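Side-chain contacts in cyclopropane mycolic acid synthase MmaA2 (PDB 1TPY), which converts a double bond of mycolic acids into a cis cyclopropane ring by transferring a methylene group from S-adenosyl-L-methionine: residues 38-41 with 42-45; 119-122 with 123-127; 205-208 with 209-212. All coordinates share one frame; numbering follows the deposited sequence.

Interaction 1 of 3, residues 38-41 with 42-45; sequences FERE and DMTL
D42 turns back on R40 two residues earlier, its carboxylate meeting the guanidinium in a salt bridge with NE of R40 at 3.5 Å from OD2 of D42. The two flat groups are not matched side by side: their planes stand 66° apart, so the acid is set obliquely to the guanidinium. CG of D42 lies between its own backbone N and carbonyl carbon (chi1 59°), a torsion that brings the acid back toward R40 although its CB sets off away from 38-41.

M43 gives the most contacts. Its backbone N donates to O of R40 at 2.8 Å, the i to i+3 bond of the turn. The side chain of M43 crosses that of R40 at about a right angle; CB lies over one face of the guanidinium, and the methyl CE comes to 3.3 Å from NH1 of R40. A bend at the last torsion, chi3 -118°, turns CE toward R40 and E39, where it also meets CB of E39 at 3.7 Å. SD of M43 accepts a weak hydrogen bond from N of E39, 3.6 Å long. O of M43 lies in the plane of the F38 ring, at its edge, 3.8 Å from CD2 of F38.

T44 is the N-cap of helix 45-57: its OG1 caps a backbone N in the first turn, and its own backbone N is hydrogen-bonded to OE1 of E47. L45, the first residue of that helix, brings CD1 to 3.9 Å from CZ of F38, the two side chains running obliquely to each other. F38 also packs on R234, T235 and L238 of helix 229-245, where R234 bonds to O of E41.

A type I beta turn from R40 to M43 thus leads straight into an N-capped helix at the protein surface.

Interaction 2 of 3, residues 119-122 with 123-127; sequences LLAG and WEQFN. With SAH (S-adenosyl-L-homocysteine), chain C.
The adenine end of the S-adenosyl-L-methionine site, occupied here by S-adenosyl-L-homocysteine, is formed in part where strand 116-120 gives way, through A121 and G122, to the 3-10 segment 123-125. G122 places CA 3.1 Å from N1 of the ligand, and W123 N donates to that same N1 at 3.2 Å with an angle of 144°. The amino group is read by E124: N6 of the ligand donates to OE1 of E124 at 3.0 Å, nearly straight at 172°. A bend at chi2 of E124 (-84°) folds its carboxylate back to the adenine, and OE1 also lies above one face of the W123 indole, offset toward its rim. OE2 forms a salt bridge with R146, which probably steadies the carboxylate and favours its charged form.

The turn itself is closed by Q125 N, which donates to O of G122 at 3.0 Å. Farther from the ligand, CD2 of L119 meets the edge of the F126 ring, 4.2 Å from CD1 of F126.

L119 pairs with strand 89-94 through backbone bonds, and F126 packs on V91 and L93 of that strand and on L69 of strand 67-71. W123 meets F150 of helix 147-157 edge-to-face, while R153 of this helix bonds to the carbonyl oxygens of E124 and F126.

Interaction 3 of 3, residues 205-208 with 209-212; sequences PPTI and EMVE. With 16A (cetyl-trimethyl-ammonium), chain D.
P206 and V211 make the buried side of this helix start, CG of P206 lying 3.7 Å from CG2 of V211 with the two side chains set obliquely. M210 adds to it: its chain bends at chi3 (55°), which carries the methyl CE round to P206, 4.0 Å from CB of P206. The sulfur meanwhile faces the backbone, SD of M210 accepting a weak hydrogen bond from N of T207 at 3.6 Å. This side is continued by T168 and L166 of strand 163-171 and by H147 of helix 147-157.

The solvent side is formed by the charged residues. E209 is exposed and touches 205-208 by its base, CG lying 3.3 Å from CG2 of T207. E212 is only partly exposed: its carboxylate carbon CD meets CG2 of I208 at 3.7 Å, so the acid group lies beside an apolar branch, and the side chain also touches L222 of strand 221-227.

In the first turn the backbone bonds are uneven. O of T207 receives only weak bonds from N of M210 and N of V211, whereas N of E212 donates to O of I208 at 3.1 Å and 174°. T207 occupies the N-cap but makes no side-chain capping bond. This is the N-terminal turn of helix 208-218, entered from a loop through P205 and P206, with P205 lining the cetyl-trimethyl-ammonium pocket.

In the fold
The three contacts follow one another along the chain without touching, and they differ in their relation to the bound molecules. Interaction 2 is the one in direct bonding contact with S-adenosyl-L-homocysteine. Interaction 3 reaches the cetyl-trimethyl-ammonium through P205, and its P206 side chain is about 12 Å from the S-adenosyl-L-homocysteine; nearest atoms of interactions 2 and 3 are likewise about 12 Å apart, with helix 147-157 touched by both. Interaction 1 lies across the chain's centre from interaction 2, their centres 34 Å apart. Even so, its L45 side chain is about 11 Å from each of the two ligands, and about 9 Å from Y33 of the S-adenosyl-L-methionine site.

Interaction 1 of 3, residues 38-41 with 42-45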
ATOM      1  N   PHE A  38      11.874   8.718  -4.551  1.00 25.41           N
ATOM      2  CA  PHE A  38      13.096   9.506  -4.431  1.00 27.26           C
ATOM      3  C   PHE A  38      13.223  10.593  -5.490  1.00 28.47           C
ATOM      4  O   PHE A  38      13.763  10.365  -6.569  1.00 29.51           O
ATOM      5  CB  PHE A  38      14.316   8.575  -4.477  1.00 26.09           C
ATOM      6  CG  PHE A  38      14.297   7.510  -3.413  1.00 25.79           C
ATOM      7  CD1 PHE A  38      13.474   6.391  -3.544  1.00 25.01           C
ATOM      8  CD2 PHE A  38      15.045   7.658  -2.250  1.00 23.98           C
ATOM      9  CE1 PHE A  38      13.394   5.439  -2.529  1.00 26.26           C
ATOM     10  CE2 PHE A  38      14.974   6.715  -1.228  1.00 24.47           C
ATOM     11  CZ  PHE A  38      14.146   5.603  -1.365  1.00 24.74           C
ATOM     12  N   GLU A  39      12.721  11.779  -5.161  1.00 32.00           N
ATOM     13  CA  GLU A  39      12.757  12.926  -6.062  1.00 36.26           C
ATOM     14  C   GLU A  39      14.135  13.559  -6.140  1.00 37.57           C
ATOM     15  O   GLU A  39      14.491  14.148  -7.158  1.00 38.98           O
ATOM     16  CB  GLU A  39      11.715  13.949  -5.626  1.00 36.40           C
ATOM     17  CG  GLU A  39      10.315  13.414  -5.785  1.00 40.20           C
ATOM     18  CD  GLU A  39       9.250  14.357  -5.282  1.00 42.23           C
ATOM     19  OE1 GLU A  39       8.059  14.018  -5.446  1.00 44.96           O
ATOM     20  OE2 GLU A  39       9.595  15.422  -4.725  1.00 42.81           O
ATOM     21  N   ARG A  40      14.901  13.457  -5.058  1.00 39.46           N
ATOM     22  CA  ARG A  40      16.270  13.958  -5.039  1.00 41.50           C
ATOM     23  C   ARG A  40      17.139  12.734  -4.788  1.00 43.26           C
ATOM     24  O   ARG A  40      16.908  11.984  -3.839  1.00 43.01           O
ATOM     25  CB  ARG A  40      16.503  14.965  -3.914  1.00 41.51           C
ATOM     26  CG  ARG A  40      15.715  16.251  -4.004  1.00 41.99           C
ATOM     27  CD  ARG A  40      16.383  17.300  -3.136  1.00 42.26           C
ATOM     28  NE  ARG A  40      17.074  16.686  -2.003  1.00 43.06           N
ATOM     29  CZ  ARG A  40      16.466  16.155  -0.947  1.00 41.25           C
ATOM     30  NH1 ARG A  40      15.144  16.167  -0.864  1.00 41.49           N
ATOM     31  NH2 ARG A  40      17.182  15.595   0.016  1.00 39.67           N
ATOM     32  N   GLU A  41      18.138  12.536  -5.639  1.00 45.20           N
ATOM     33  CA  GLU A  41      19.032  11.391  -5.527  1.00 46.31           C
ATOM     34  C   GLU A  41      19.473  11.041  -4.099  1.00 45.25           C
ATOM     35  O   GLU A  41      19.460   9.871  -3.713  1.00 45.16           O
ATOM     36  CB  GLU A  41      20.266  11.616  -6.407  1.00 49.49           C
ATOM     37  CG  GLU A  41      21.209  10.422  -6.476  1.00 54.00           C
ATOM     38  CD  GLU A  41      20.578   9.214  -7.146  1.00 57.37           C
ATOM     39  OE1 GLU A  41      19.483   8.789  -6.719  1.00 58.48           O
ATOM     40  OE2 GLU A  41      21.185   8.683  -8.101  1.00 60.27           O
ATOM     41  N   ASP A  42      19.850  12.046  -3.316  1.00 43.99           N
ATOM     42  CA  ASP A  42      20.314  11.822  -1.944  1.00 42.36           C
ATOM     43  C   ASP A  42      19.226  11.918  -0.869  1.00 39.71           C
ATOM     44  O   ASP A  42      19.524  12.079   0.316  1.00 39.29           O
ATOM     45  CB  ASP A  42      21.433  12.810  -1.613  1.00 45.00           C
ATOM     46  CG  ASP A  42      20.987  14.251  -1.734  1.00 47.40           C
ATOM     47  OD1 ASP A  42      21.786  15.153  -1.404  1.00 51.14           O
ATOM     48  OD2 ASP A  42      19.836  14.485  -2.163  1.00 50.17           O
ATOM     49  N   MET A  43      17.971  11.820  -1.285  1.00 36.71           N
ATOM     50  CA  MET A  43      16.840  11.898  -0.361  1.00 34.37           C
ATOM     51  C   MET A  43      16.882  10.682   0.575  1.00 32.07           C
ATOM     52  O   MET A  43      17.244   9.591   0.145  1.00 33.45           O
ATOM     53  CB  MET A  43      15.547  11.896  -1.178  1.00 33.53           C
ATOM     54  CG  MET A  43      14.380  12.645  -0.583  1.00 33.08           C
ATOM     55  SD  MET A  43      12.964  12.583  -1.705  1.00 29.98           S
ATOM     56  CE  MET A  43      12.742  14.334  -2.080  1.00 30.36           C
ATOM     57  N   THR A  44      16.539  10.864   1.849  1.00 29.98           N
ATOM     58  CA  THR A  44      16.539   9.736   2.782  1.00 28.16           C
ATOM     59  C   THR A  44      15.240   8.977   2.562  1.00 26.91           C
ATOM     60  O   THR A  44      14.334   9.480   1.897  1.00 27.46           O
ATOM     61  CB  THR A  44      16.570  10.181   4.263  1.00 29.97           C
ATOM     62  OG1 THR A  44      15.345  10.852   4.580  1.00 27.50           O
ATOM     63  CG2 THR A  44      17.763  11.112   4.539  1.00 27.29           C
ATOM     64  N   LEU A  45      15.141   7.774   3.124  1.00 25.22           N
ATOM     65  CA  LEU A  45      13.931   6.979   2.962  1.00 24.03           C
ATOM     66  C   LEU A  45      12.700   7.716   3.482  1.00 22.84           C
ATOM     67  O   LEU A  45      11.649   7.697   2.847  1.00 22.04           O
ATOM     68  CB  LEU A  45      14.059   5.629   3.679  1.00 23.38           C
ATOM     69  CG  LEU A  45      12.862   4.687   3.497  1.00 22.93           C
ATOM     70  CD1 LEU A  45      12.640   4.400   2.013  1.00 18.42           C
ATOM     71  CD2 LEU A  45      13.100   3.394   4.272  1.00 20.76           C
TER

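Interaction 2 of 3, residues 119-122 with 123-127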
ATOM      1  N   LEU A 119     -10.932   2.682  11.476  1.00 25.27           N
ATOM      2  CA  LEU A 119     -11.821   1.566  11.743  1.00 26.65           C
ATOM      3  C   LEU A 119     -11.099   0.262  11.471  1.00 26.98           C
ATOM      4  O   LEU A 119     -10.326   0.167  10.515  1.00 24.35           O
ATOM      5  CB  LEU A 119     -13.067   1.632  10.846  1.00 25.69           C
ATOM      6  CG  LEU A 119     -14.156   2.673  11.143  1.00 28.44           C
ATOM      7  CD1 LEU A 119     -13.691   4.062  10.762  1.00 27.94           C
ATOM      8  CD2 LEU A 119     -15.400   2.315  10.352  1.00 27.93           C
ATOM      9  N   LEU A 120     -11.313  -0.730  12.330  1.00 26.69           N
ATOM     10  CA  LEU A 120     -10.720  -2.031  12.082  1.00 27.29           C
ATOM     11  C   LEU A 120     -11.802  -2.659  11.220  1.00 28.09           C
ATOM     12  O   LEU A 120     -12.754  -3.246  11.732  1.00 26.24           O
ATOM     13  CB  LEU A 120     -10.540  -2.848  13.362  1.00 25.76           C
ATOM     14  CG  LEU A 120      -9.961  -4.247  13.079  1.00 27.61           C
ATOM     15  CD1 LEU A 120      -8.516  -4.123  12.597  1.00 23.77           C
ATOM     16  CD2 LEU A 120     -10.017  -5.105  14.325  1.00 27.70           C
ATOM     17  N   ALA A 121     -11.665  -2.497   9.907  1.00 28.48           N
ATOM     18  CA  ALA A 121     -12.642  -3.017   8.962  1.00 28.53           C
ATOM     19  C   ALA A 121     -12.120  -2.903   7.531  1.00 27.44           C
ATOM     20  O   ALA A 121     -11.159  -2.182   7.262  1.00 27.97           O
ATOM     21  CB  ALA A 121     -13.951  -2.237   9.099  1.00 27.97           C
ATOM     22  N   GLY A 122     -12.755  -3.620   6.615  1.00 26.28           N
ATOM     23  CA  GLY A 122     -12.330  -3.554   5.232  1.00 25.32           C
ATOM     24  C   GLY A 122     -13.204  -2.566   4.491  1.00 25.91           C
ATOM     25  O   GLY A 122     -14.185  -2.064   5.044  1.00 26.95           O
ATOM     26  N   TRP A 123     -12.850  -2.261   3.252  1.00 24.32           N
ATOM     27  CA  TRP A 123     -13.667  -1.349   2.470  1.00 24.23           C
ATOM     28  C   TRP A 123     -15.016  -2.033   2.278  1.00 24.70           C
ATOM     29  O   TRP A 123     -16.054  -1.375   2.234  1.00 26.46           O
ATOM     30  CB  TRP A 123     -13.043  -1.080   1.093  1.00 21.96           C
ATOM     31  CG  TRP A 123     -12.695  -2.327   0.336  1.00 21.79           C
ATOM     32  CD1 TRP A 123     -11.507  -2.995   0.364  1.00 21.50           C
ATOM     33  CD2 TRP A 123     -13.562  -3.087  -0.515  1.00 22.12           C
ATOM     34  NE1 TRP A 123     -11.578  -4.126  -0.415  1.00 22.60           N
ATOM     35  CE2 TRP A 123     -12.829  -4.206  -0.966  1.00 22.06           C
ATOM     36  CE3 TRP A 123     -14.887  -2.933  -0.939  1.00 21.47           C
ATOM     37  CZ2 TRP A 123     -13.377  -5.166  -1.820  1.00 23.25           C
ATOM     38  CZ3 TRP A 123     -15.433  -3.887  -1.789  1.00 20.35           C
ATOM     39  CH2 TRP A 123     -14.680  -4.987  -2.219  1.00 21.84           C
ATOM     40  N   GLU A 124     -15.001  -3.358   2.176  1.00 24.24           N
ATOM     41  CA  GLU A 124     -16.248  -4.076   1.967  1.00 26.91           C
ATOM     42  C   GLU A 124     -17.278  -3.832   3.074  1.00 25.16           C
ATOM     43  O   GLU A 124     -18.468  -4.064   2.885  1.00 24.82           O
ATOM     44  CB  GLU A 124     -15.995  -5.586   1.759  1.00 28.21           C
ATOM     45  CG  GLU A 124     -14.899  -6.247   2.584  1.00 31.90           C
ATOM     46  CD  GLU A 124     -13.494  -6.103   1.991  1.00 31.04           C
ATOM     47  OE1 GLU A 124     -12.884  -5.023   2.141  1.00 31.61           O
ATOM     48  OE2 GLU A 124     -12.995  -7.074   1.381  1.00 28.76           O
ATOM     49  N   GLN A 125     -16.823  -3.324   4.212  1.00 25.51           N
ATOM     50  CA  GLN A 125     -17.709  -3.041   5.336  1.00 25.24           C
ATOM     51  C   GLN A 125     -17.959  -1.544   5.495  1.00 25.13           C
ATOM     52  O   GLN A 125     -18.663  -1.123   6.412  1.00 25.79           O
ATOM     53  CB  GLN A 125     -17.106  -3.590   6.630  1.00 25.07           C
ATOM     54  CG  GLN A 125     -17.035  -5.110   6.699  1.00 26.52           C
ATOM     55  CD  GLN A 125     -16.174  -5.599   7.852  1.00 26.15           C
ATOM     56  OE1 GLN A 125     -16.491  -6.597   8.495  1.00 31.13           O
ATOM     57  NE2 GLN A 125     -15.071  -4.906   8.107  1.00 22.92           N
ATOM     58  N   PHE A 126     -17.389  -0.750   4.599  1.00 24.32           N
ATOM     59  CA  PHE A 126     -17.536   0.701   4.654  1.00 25.80           C
ATOM     60  C   PHE A 126     -18.473   1.209   3.553  1.00 26.63           C
ATOM     61  O   PHE A 126     -18.306   0.859   2.384  1.00 25.60           O
ATOM     62  CB  PHE A 126     -16.163   1.350   4.499  1.00 25.01           C
ATOM     63  CG  PHE A 126     -16.118   2.780   4.926  1.00 25.63           C
ATOM     64  CD1 PHE A 126     -16.088   3.114   6.275  1.00 24.00           C
ATOM     65  CD2 PHE A 126     -16.108   3.800   3.979  1.00 22.55           C
ATOM     66  CE1 PHE A 126     -16.045   4.447   6.677  1.00 24.63           C
ATOM     67  CE2 PHE A 126     -16.068   5.131   4.367  1.00 24.24           C
ATOM     68  CZ  PHE A 126     -16.036   5.456   5.721  1.00 24.31           C
ATOM     69  N   ASN A 127     -19.451   2.034   3.927  1.00 27.40           N
ATOM     70  CA  ASN A 127     -20.413   2.572   2.966  1.00 27.19           C
ATOM     71  C   ASN A 127     -20.708   4.054   3.159  1.00 27.04           C
ATOM     72  O   ASN A 127     -21.675   4.573   2.606  1.00 26.71           O
ATOM     73  CB  ASN A 127     -21.735   1.799   3.041  1.00 25.88           C
ATOM     74  CG  ASN A 127     -21.582   0.348   2.638  1.00 25.68           C
ATOM     75  OD1 ASN A 127     -21.288  -0.518   3.464  1.00 27.60           O
ATOM     76  ND2 ASN A 127     -21.763   0.078   1.356  1.00 26.80           N
TER
HETATM   77  N   SAH C1900      -1.293   2.395   2.969  1.00 15.42           N
HETATM   78  CA  SAH C1900      -0.250   2.156   3.968  1.00 19.65           C
HETATM   79  CB  SAH C1900      -0.190   0.665   4.391  1.00 17.13           C
HETATM   80  CG  SAH C1900       0.023  -0.383   3.298  1.00 18.06           C
HETATM   81  SD  SAH C1900       0.089  -2.078   3.938  1.00 24.06           S
HETATM   82  C   SAH C1900       1.117   2.599   3.445  1.00 19.58           C
HETATM   83  O   SAH C1900       1.210   2.923   2.247  1.00 20.69           O
HETATM   84  OXT SAH C1900       2.083   2.604   4.231  1.00 23.01           O
HETATM   85  C5' SAH C1900      -1.472  -2.776   3.338  1.00 22.87           C
HETATM   86  C4' SAH C1900      -2.665  -2.156   4.082  1.00 23.44           C
HETATM   87  O4' SAH C1900      -3.931  -2.400   3.423  1.00 25.51           O
HETATM   88  C3' SAH C1900      -2.825  -2.672   5.511  1.00 24.00           C
HETATM   89  O3' SAH C1900      -3.136  -1.566   6.376  1.00 22.97           O
HETATM   90  C2' SAH C1900      -3.968  -3.640   5.408  1.00 24.91           C
HETATM   91  O2' SAH C1900      -4.608  -3.844   6.681  1.00 21.62           O
HETATM   92  C1' SAH C1900      -4.828  -2.963   4.392  1.00 24.29           C
HETATM   93  N9  SAH C1900      -5.860  -3.859   3.723  1.00 24.45           N
HETATM   94  C8  SAH C1900      -5.737  -5.041   3.065  1.00 22.76           C
HETATM   95  N7  SAH C1900      -6.826  -5.560   2.596  1.00 24.00           N
HETATM   96  C5  SAH C1900      -7.788  -4.621   2.981  1.00 23.44           C
HETATM   97  C6  SAH C1900      -9.197  -4.533   2.810  1.00 22.51           C
HETATM   98  N6  SAH C1900      -9.902  -5.461   2.168  1.00 23.08           N
HETATM   99  N1  SAH C1900      -9.845  -3.439   3.333  1.00 24.24           N
HETATM  100  C2  SAH C1900      -9.136  -2.490   3.989  1.00 24.75           C
HETATM  101  N3  SAH C1900      -7.813  -2.465   4.215  1.00 23.42           N
HETATM  102  C4  SAH C1900      -7.197  -3.577   3.674  1.00 23.47           C

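Interaction 3 of 3, residues 205-208 with 209-212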
ATOM      1  N   PRO A 205      -1.406  -9.429  -6.707  1.00 28.94           N
ATOM      2  CA  PRO A 205      -1.271  -8.143  -7.395  1.00 27.94           C
ATOM      3  C   PRO A 205      -2.022  -8.153  -8.718  1.00 27.06           C
ATOM      4  O   PRO A 205      -2.084  -9.170  -9.403  1.00 29.42           O
ATOM      5  CB  PRO A 205       0.230  -8.027  -7.604  1.00 28.89           C
ATOM      6  CG  PRO A 205       0.620  -9.455  -7.857  1.00 29.80           C
ATOM      7  CD  PRO A 205      -0.147 -10.193  -6.776  1.00 30.46           C
ATOM      8  N   PRO A 206      -2.626  -7.023  -9.087  1.00 26.24           N
ATOM      9  CA  PRO A 206      -3.339  -7.021 -10.360  1.00 24.96           C
ATOM     10  C   PRO A 206      -2.332  -6.764 -11.477  1.00 25.85           C
ATOM     11  O   PRO A 206      -1.159  -6.479 -11.223  1.00 23.35           O
ATOM     12  CB  PRO A 206      -4.290  -5.848 -10.204  1.00 25.27           C
ATOM     13  CG  PRO A 206      -3.431  -4.865  -9.469  1.00 26.39           C
ATOM     14  CD  PRO A 206      -2.797  -5.736  -8.389  1.00 24.80           C
ATOM     15  N   THR A 207      -2.798  -6.884 -12.713  1.00 25.78           N
ATOM     16  CA  THR A 207      -1.975  -6.588 -13.864  1.00 24.84           C
ATOM     17  C   THR A 207      -2.466  -5.187 -14.206  1.00 23.54           C
ATOM     18  O   THR A 207      -3.510  -4.774 -13.706  1.00 21.87           O
ATOM     19  CB  THR A 207      -2.256  -7.557 -15.032  1.00 25.91           C
ATOM     20  OG1 THR A 207      -1.349  -7.287 -16.101  1.00 33.07           O
ATOM     21  CG2 THR A 207      -3.652  -7.386 -15.551  1.00 23.12           C
ATOM     22  N   ILE A 208      -1.737  -4.448 -15.035  1.00 22.80           N
ATOM     23  CA  ILE A 208      -2.175  -3.098 -15.377  1.00 23.90           C
ATOM     24  C   ILE A 208      -3.531  -3.086 -16.078  1.00 24.47           C
ATOM     25  O   ILE A 208      -4.407  -2.300 -15.719  1.00 25.09           O
ATOM     26  CB  ILE A 208      -1.129  -2.362 -16.269  1.00 23.79           C
ATOM     27  CG1 ILE A 208       0.079  -1.947 -15.418  1.00 21.42           C
ATOM     28  CG2 ILE A 208      -1.765  -1.133 -16.923  1.00 23.12           C
ATOM     29  CD1 ILE A 208       1.258  -1.410 -16.232  1.00 20.01           C
ATOM     30  N   GLU A 209      -3.712  -3.954 -17.065  1.00 24.27           N
ATOM     31  CA  GLU A 209      -4.977  -4.001 -17.787  1.00 26.92           C
ATOM     32  C   GLU A 209      -6.148  -4.345 -16.868  1.00 27.45           C
ATOM     33  O   GLU A 209      -7.263  -3.885 -17.091  1.00 29.00           O
ATOM     34  CB  GLU A 209      -4.904  -5.002 -18.951  1.00 25.26           C
ATOM     35  CG  GLU A 209      -4.441  -6.393 -18.551  1.00 26.41           C
ATOM     36  CD  GLU A 209      -4.285  -7.312 -19.739  1.00 26.82           C
ATOM     37  OE1 GLU A 209      -4.004  -6.805 -20.843  1.00 29.61           O
ATOM     38  OE2 GLU A 209      -4.430  -8.538 -19.574  1.00 29.42           O
ATOM     39  N   MET A 210      -5.897  -5.142 -15.833  1.00 27.78           N
ATOM     40  CA  MET A 210      -6.963  -5.508 -14.898  1.00 28.53           C
ATOM     41  C   MET A 210      -7.510  -4.276 -14.187  1.00 27.97           C
ATOM     42  O   MET A 210      -8.723  -4.118 -14.058  1.00 28.18           O
ATOM     43  CB  MET A 210      -6.457  -6.511 -13.860  1.00 28.20           C
ATOM     44  CG  MET A 210      -6.381  -7.951 -14.347  1.00 31.98           C
ATOM     45  SD  MET A 210      -5.619  -9.032 -13.098  1.00 35.43           S
ATOM     46  CE  MET A 210      -6.674  -8.665 -11.723  1.00 25.86           C
ATOM     47  N   VAL A 211      -6.609  -3.412 -13.718  1.00 27.89           N
ATOM     48  CA  VAL A 211      -7.003  -2.181 -13.035  1.00 25.59           C
ATOM     49  C   VAL A 211      -7.767  -1.268 -13.996  1.00 24.80           C
ATOM     50  O   VAL A 211      -8.839  -0.760 -13.663  1.00 24.40           O
ATOM     51  CB  VAL A 211      -5.772  -1.409 -12.501  1.00 24.62           C
ATOM     52  CG1 VAL A 211      -6.209  -0.071 -11.911  1.00 23.14           C
ATOM     53  CG2 VAL A 211      -5.055  -2.235 -11.444  1.00 24.81           C
ATOM     54  N   GLU A 212      -7.212  -1.068 -15.188  1.00 24.39           N
ATOM     55  CA  GLU A 212      -7.841  -0.210 -16.196  1.00 27.12           C
ATOM     56  C   GLU A 212      -9.228  -0.703 -16.582  1.00 25.80           C
ATOM     57  O   GLU A 212     -10.202   0.038 -16.510  1.00 26.49           O
ATOM     58  CB  GLU A 212      -6.987  -0.142 -17.467  1.00 25.16           C
ATOM     59  CG  GLU A 212      -5.569   0.347 -17.250  1.00 28.77           C
ATOM     60  CD  GLU A 212      -4.772   0.382 -18.545  1.00 32.65           C
ATOM     61  OE1 GLU A 212      -4.784  -0.629 -19.288  1.00 33.04           O
ATOM     62  OE2 GLU A 212      -4.131   1.413 -18.817  1.00 32.81           O
TER
HETATM   63  C1  16A D1901       7.389  -4.825  -0.853  1.00 28.91           C
HETATM   64  C2  16A D1901       6.436  -5.934  -1.300  1.00 29.99           C
HETATM   65  C3  16A D1901       6.752  -6.362  -2.743  1.00 30.46           C
HETATM   66  C4  16A D1901       5.882  -7.479  -3.301  1.00 29.63           C
HETATM   67  C5  16A D1901       6.321  -7.791  -4.741  1.00 28.27           C
HETATM   68  C6  16A D1901       5.533  -8.904  -5.449  1.00 27.62           C
HETATM   69  C7  16A D1901       5.613 -10.346  -4.888  1.00 26.89           C
HETATM   70  C8  16A D1901       4.493 -11.341  -5.280  1.00 27.69           C
HETATM   71  C9  16A D1901       3.031 -10.875  -5.086  1.00 27.18           C
HETATM   72  C10 16A D1901       2.581 -10.594  -3.632  1.00 26.67           C
HETATM   73  C11 16A D1901       1.323  -9.705  -3.468  1.00 28.97           C
HETATM   74  C12 16A D1901       1.139  -9.079  -2.077  1.00 31.66           C
HETATM   75  C13 16A D1901       1.568  -7.607  -2.046  1.00 33.07           C
HETATM   76  C14 16A D1901       1.471  -7.026  -0.637  1.00 35.34           C
HETATM   77  C15 16A D1901       2.171  -5.656  -0.663  1.00 36.54           C
HETATM   78  C16 16A D1901       2.222  -5.119   0.782  1.00 37.00           C
HETATM   79  N1  16A D1901       2.859  -3.816   1.257  1.00 37.05           N
HETATM   80  C17 16A D1901       2.959  -3.386   2.526  1.00 37.68           C
HETATM   81  C18 16A D1901       4.274  -3.692   0.737  1.00 36.84           C
HETATM   82  C19 16A D1901       2.119  -2.662   0.619  1.00 36.17           C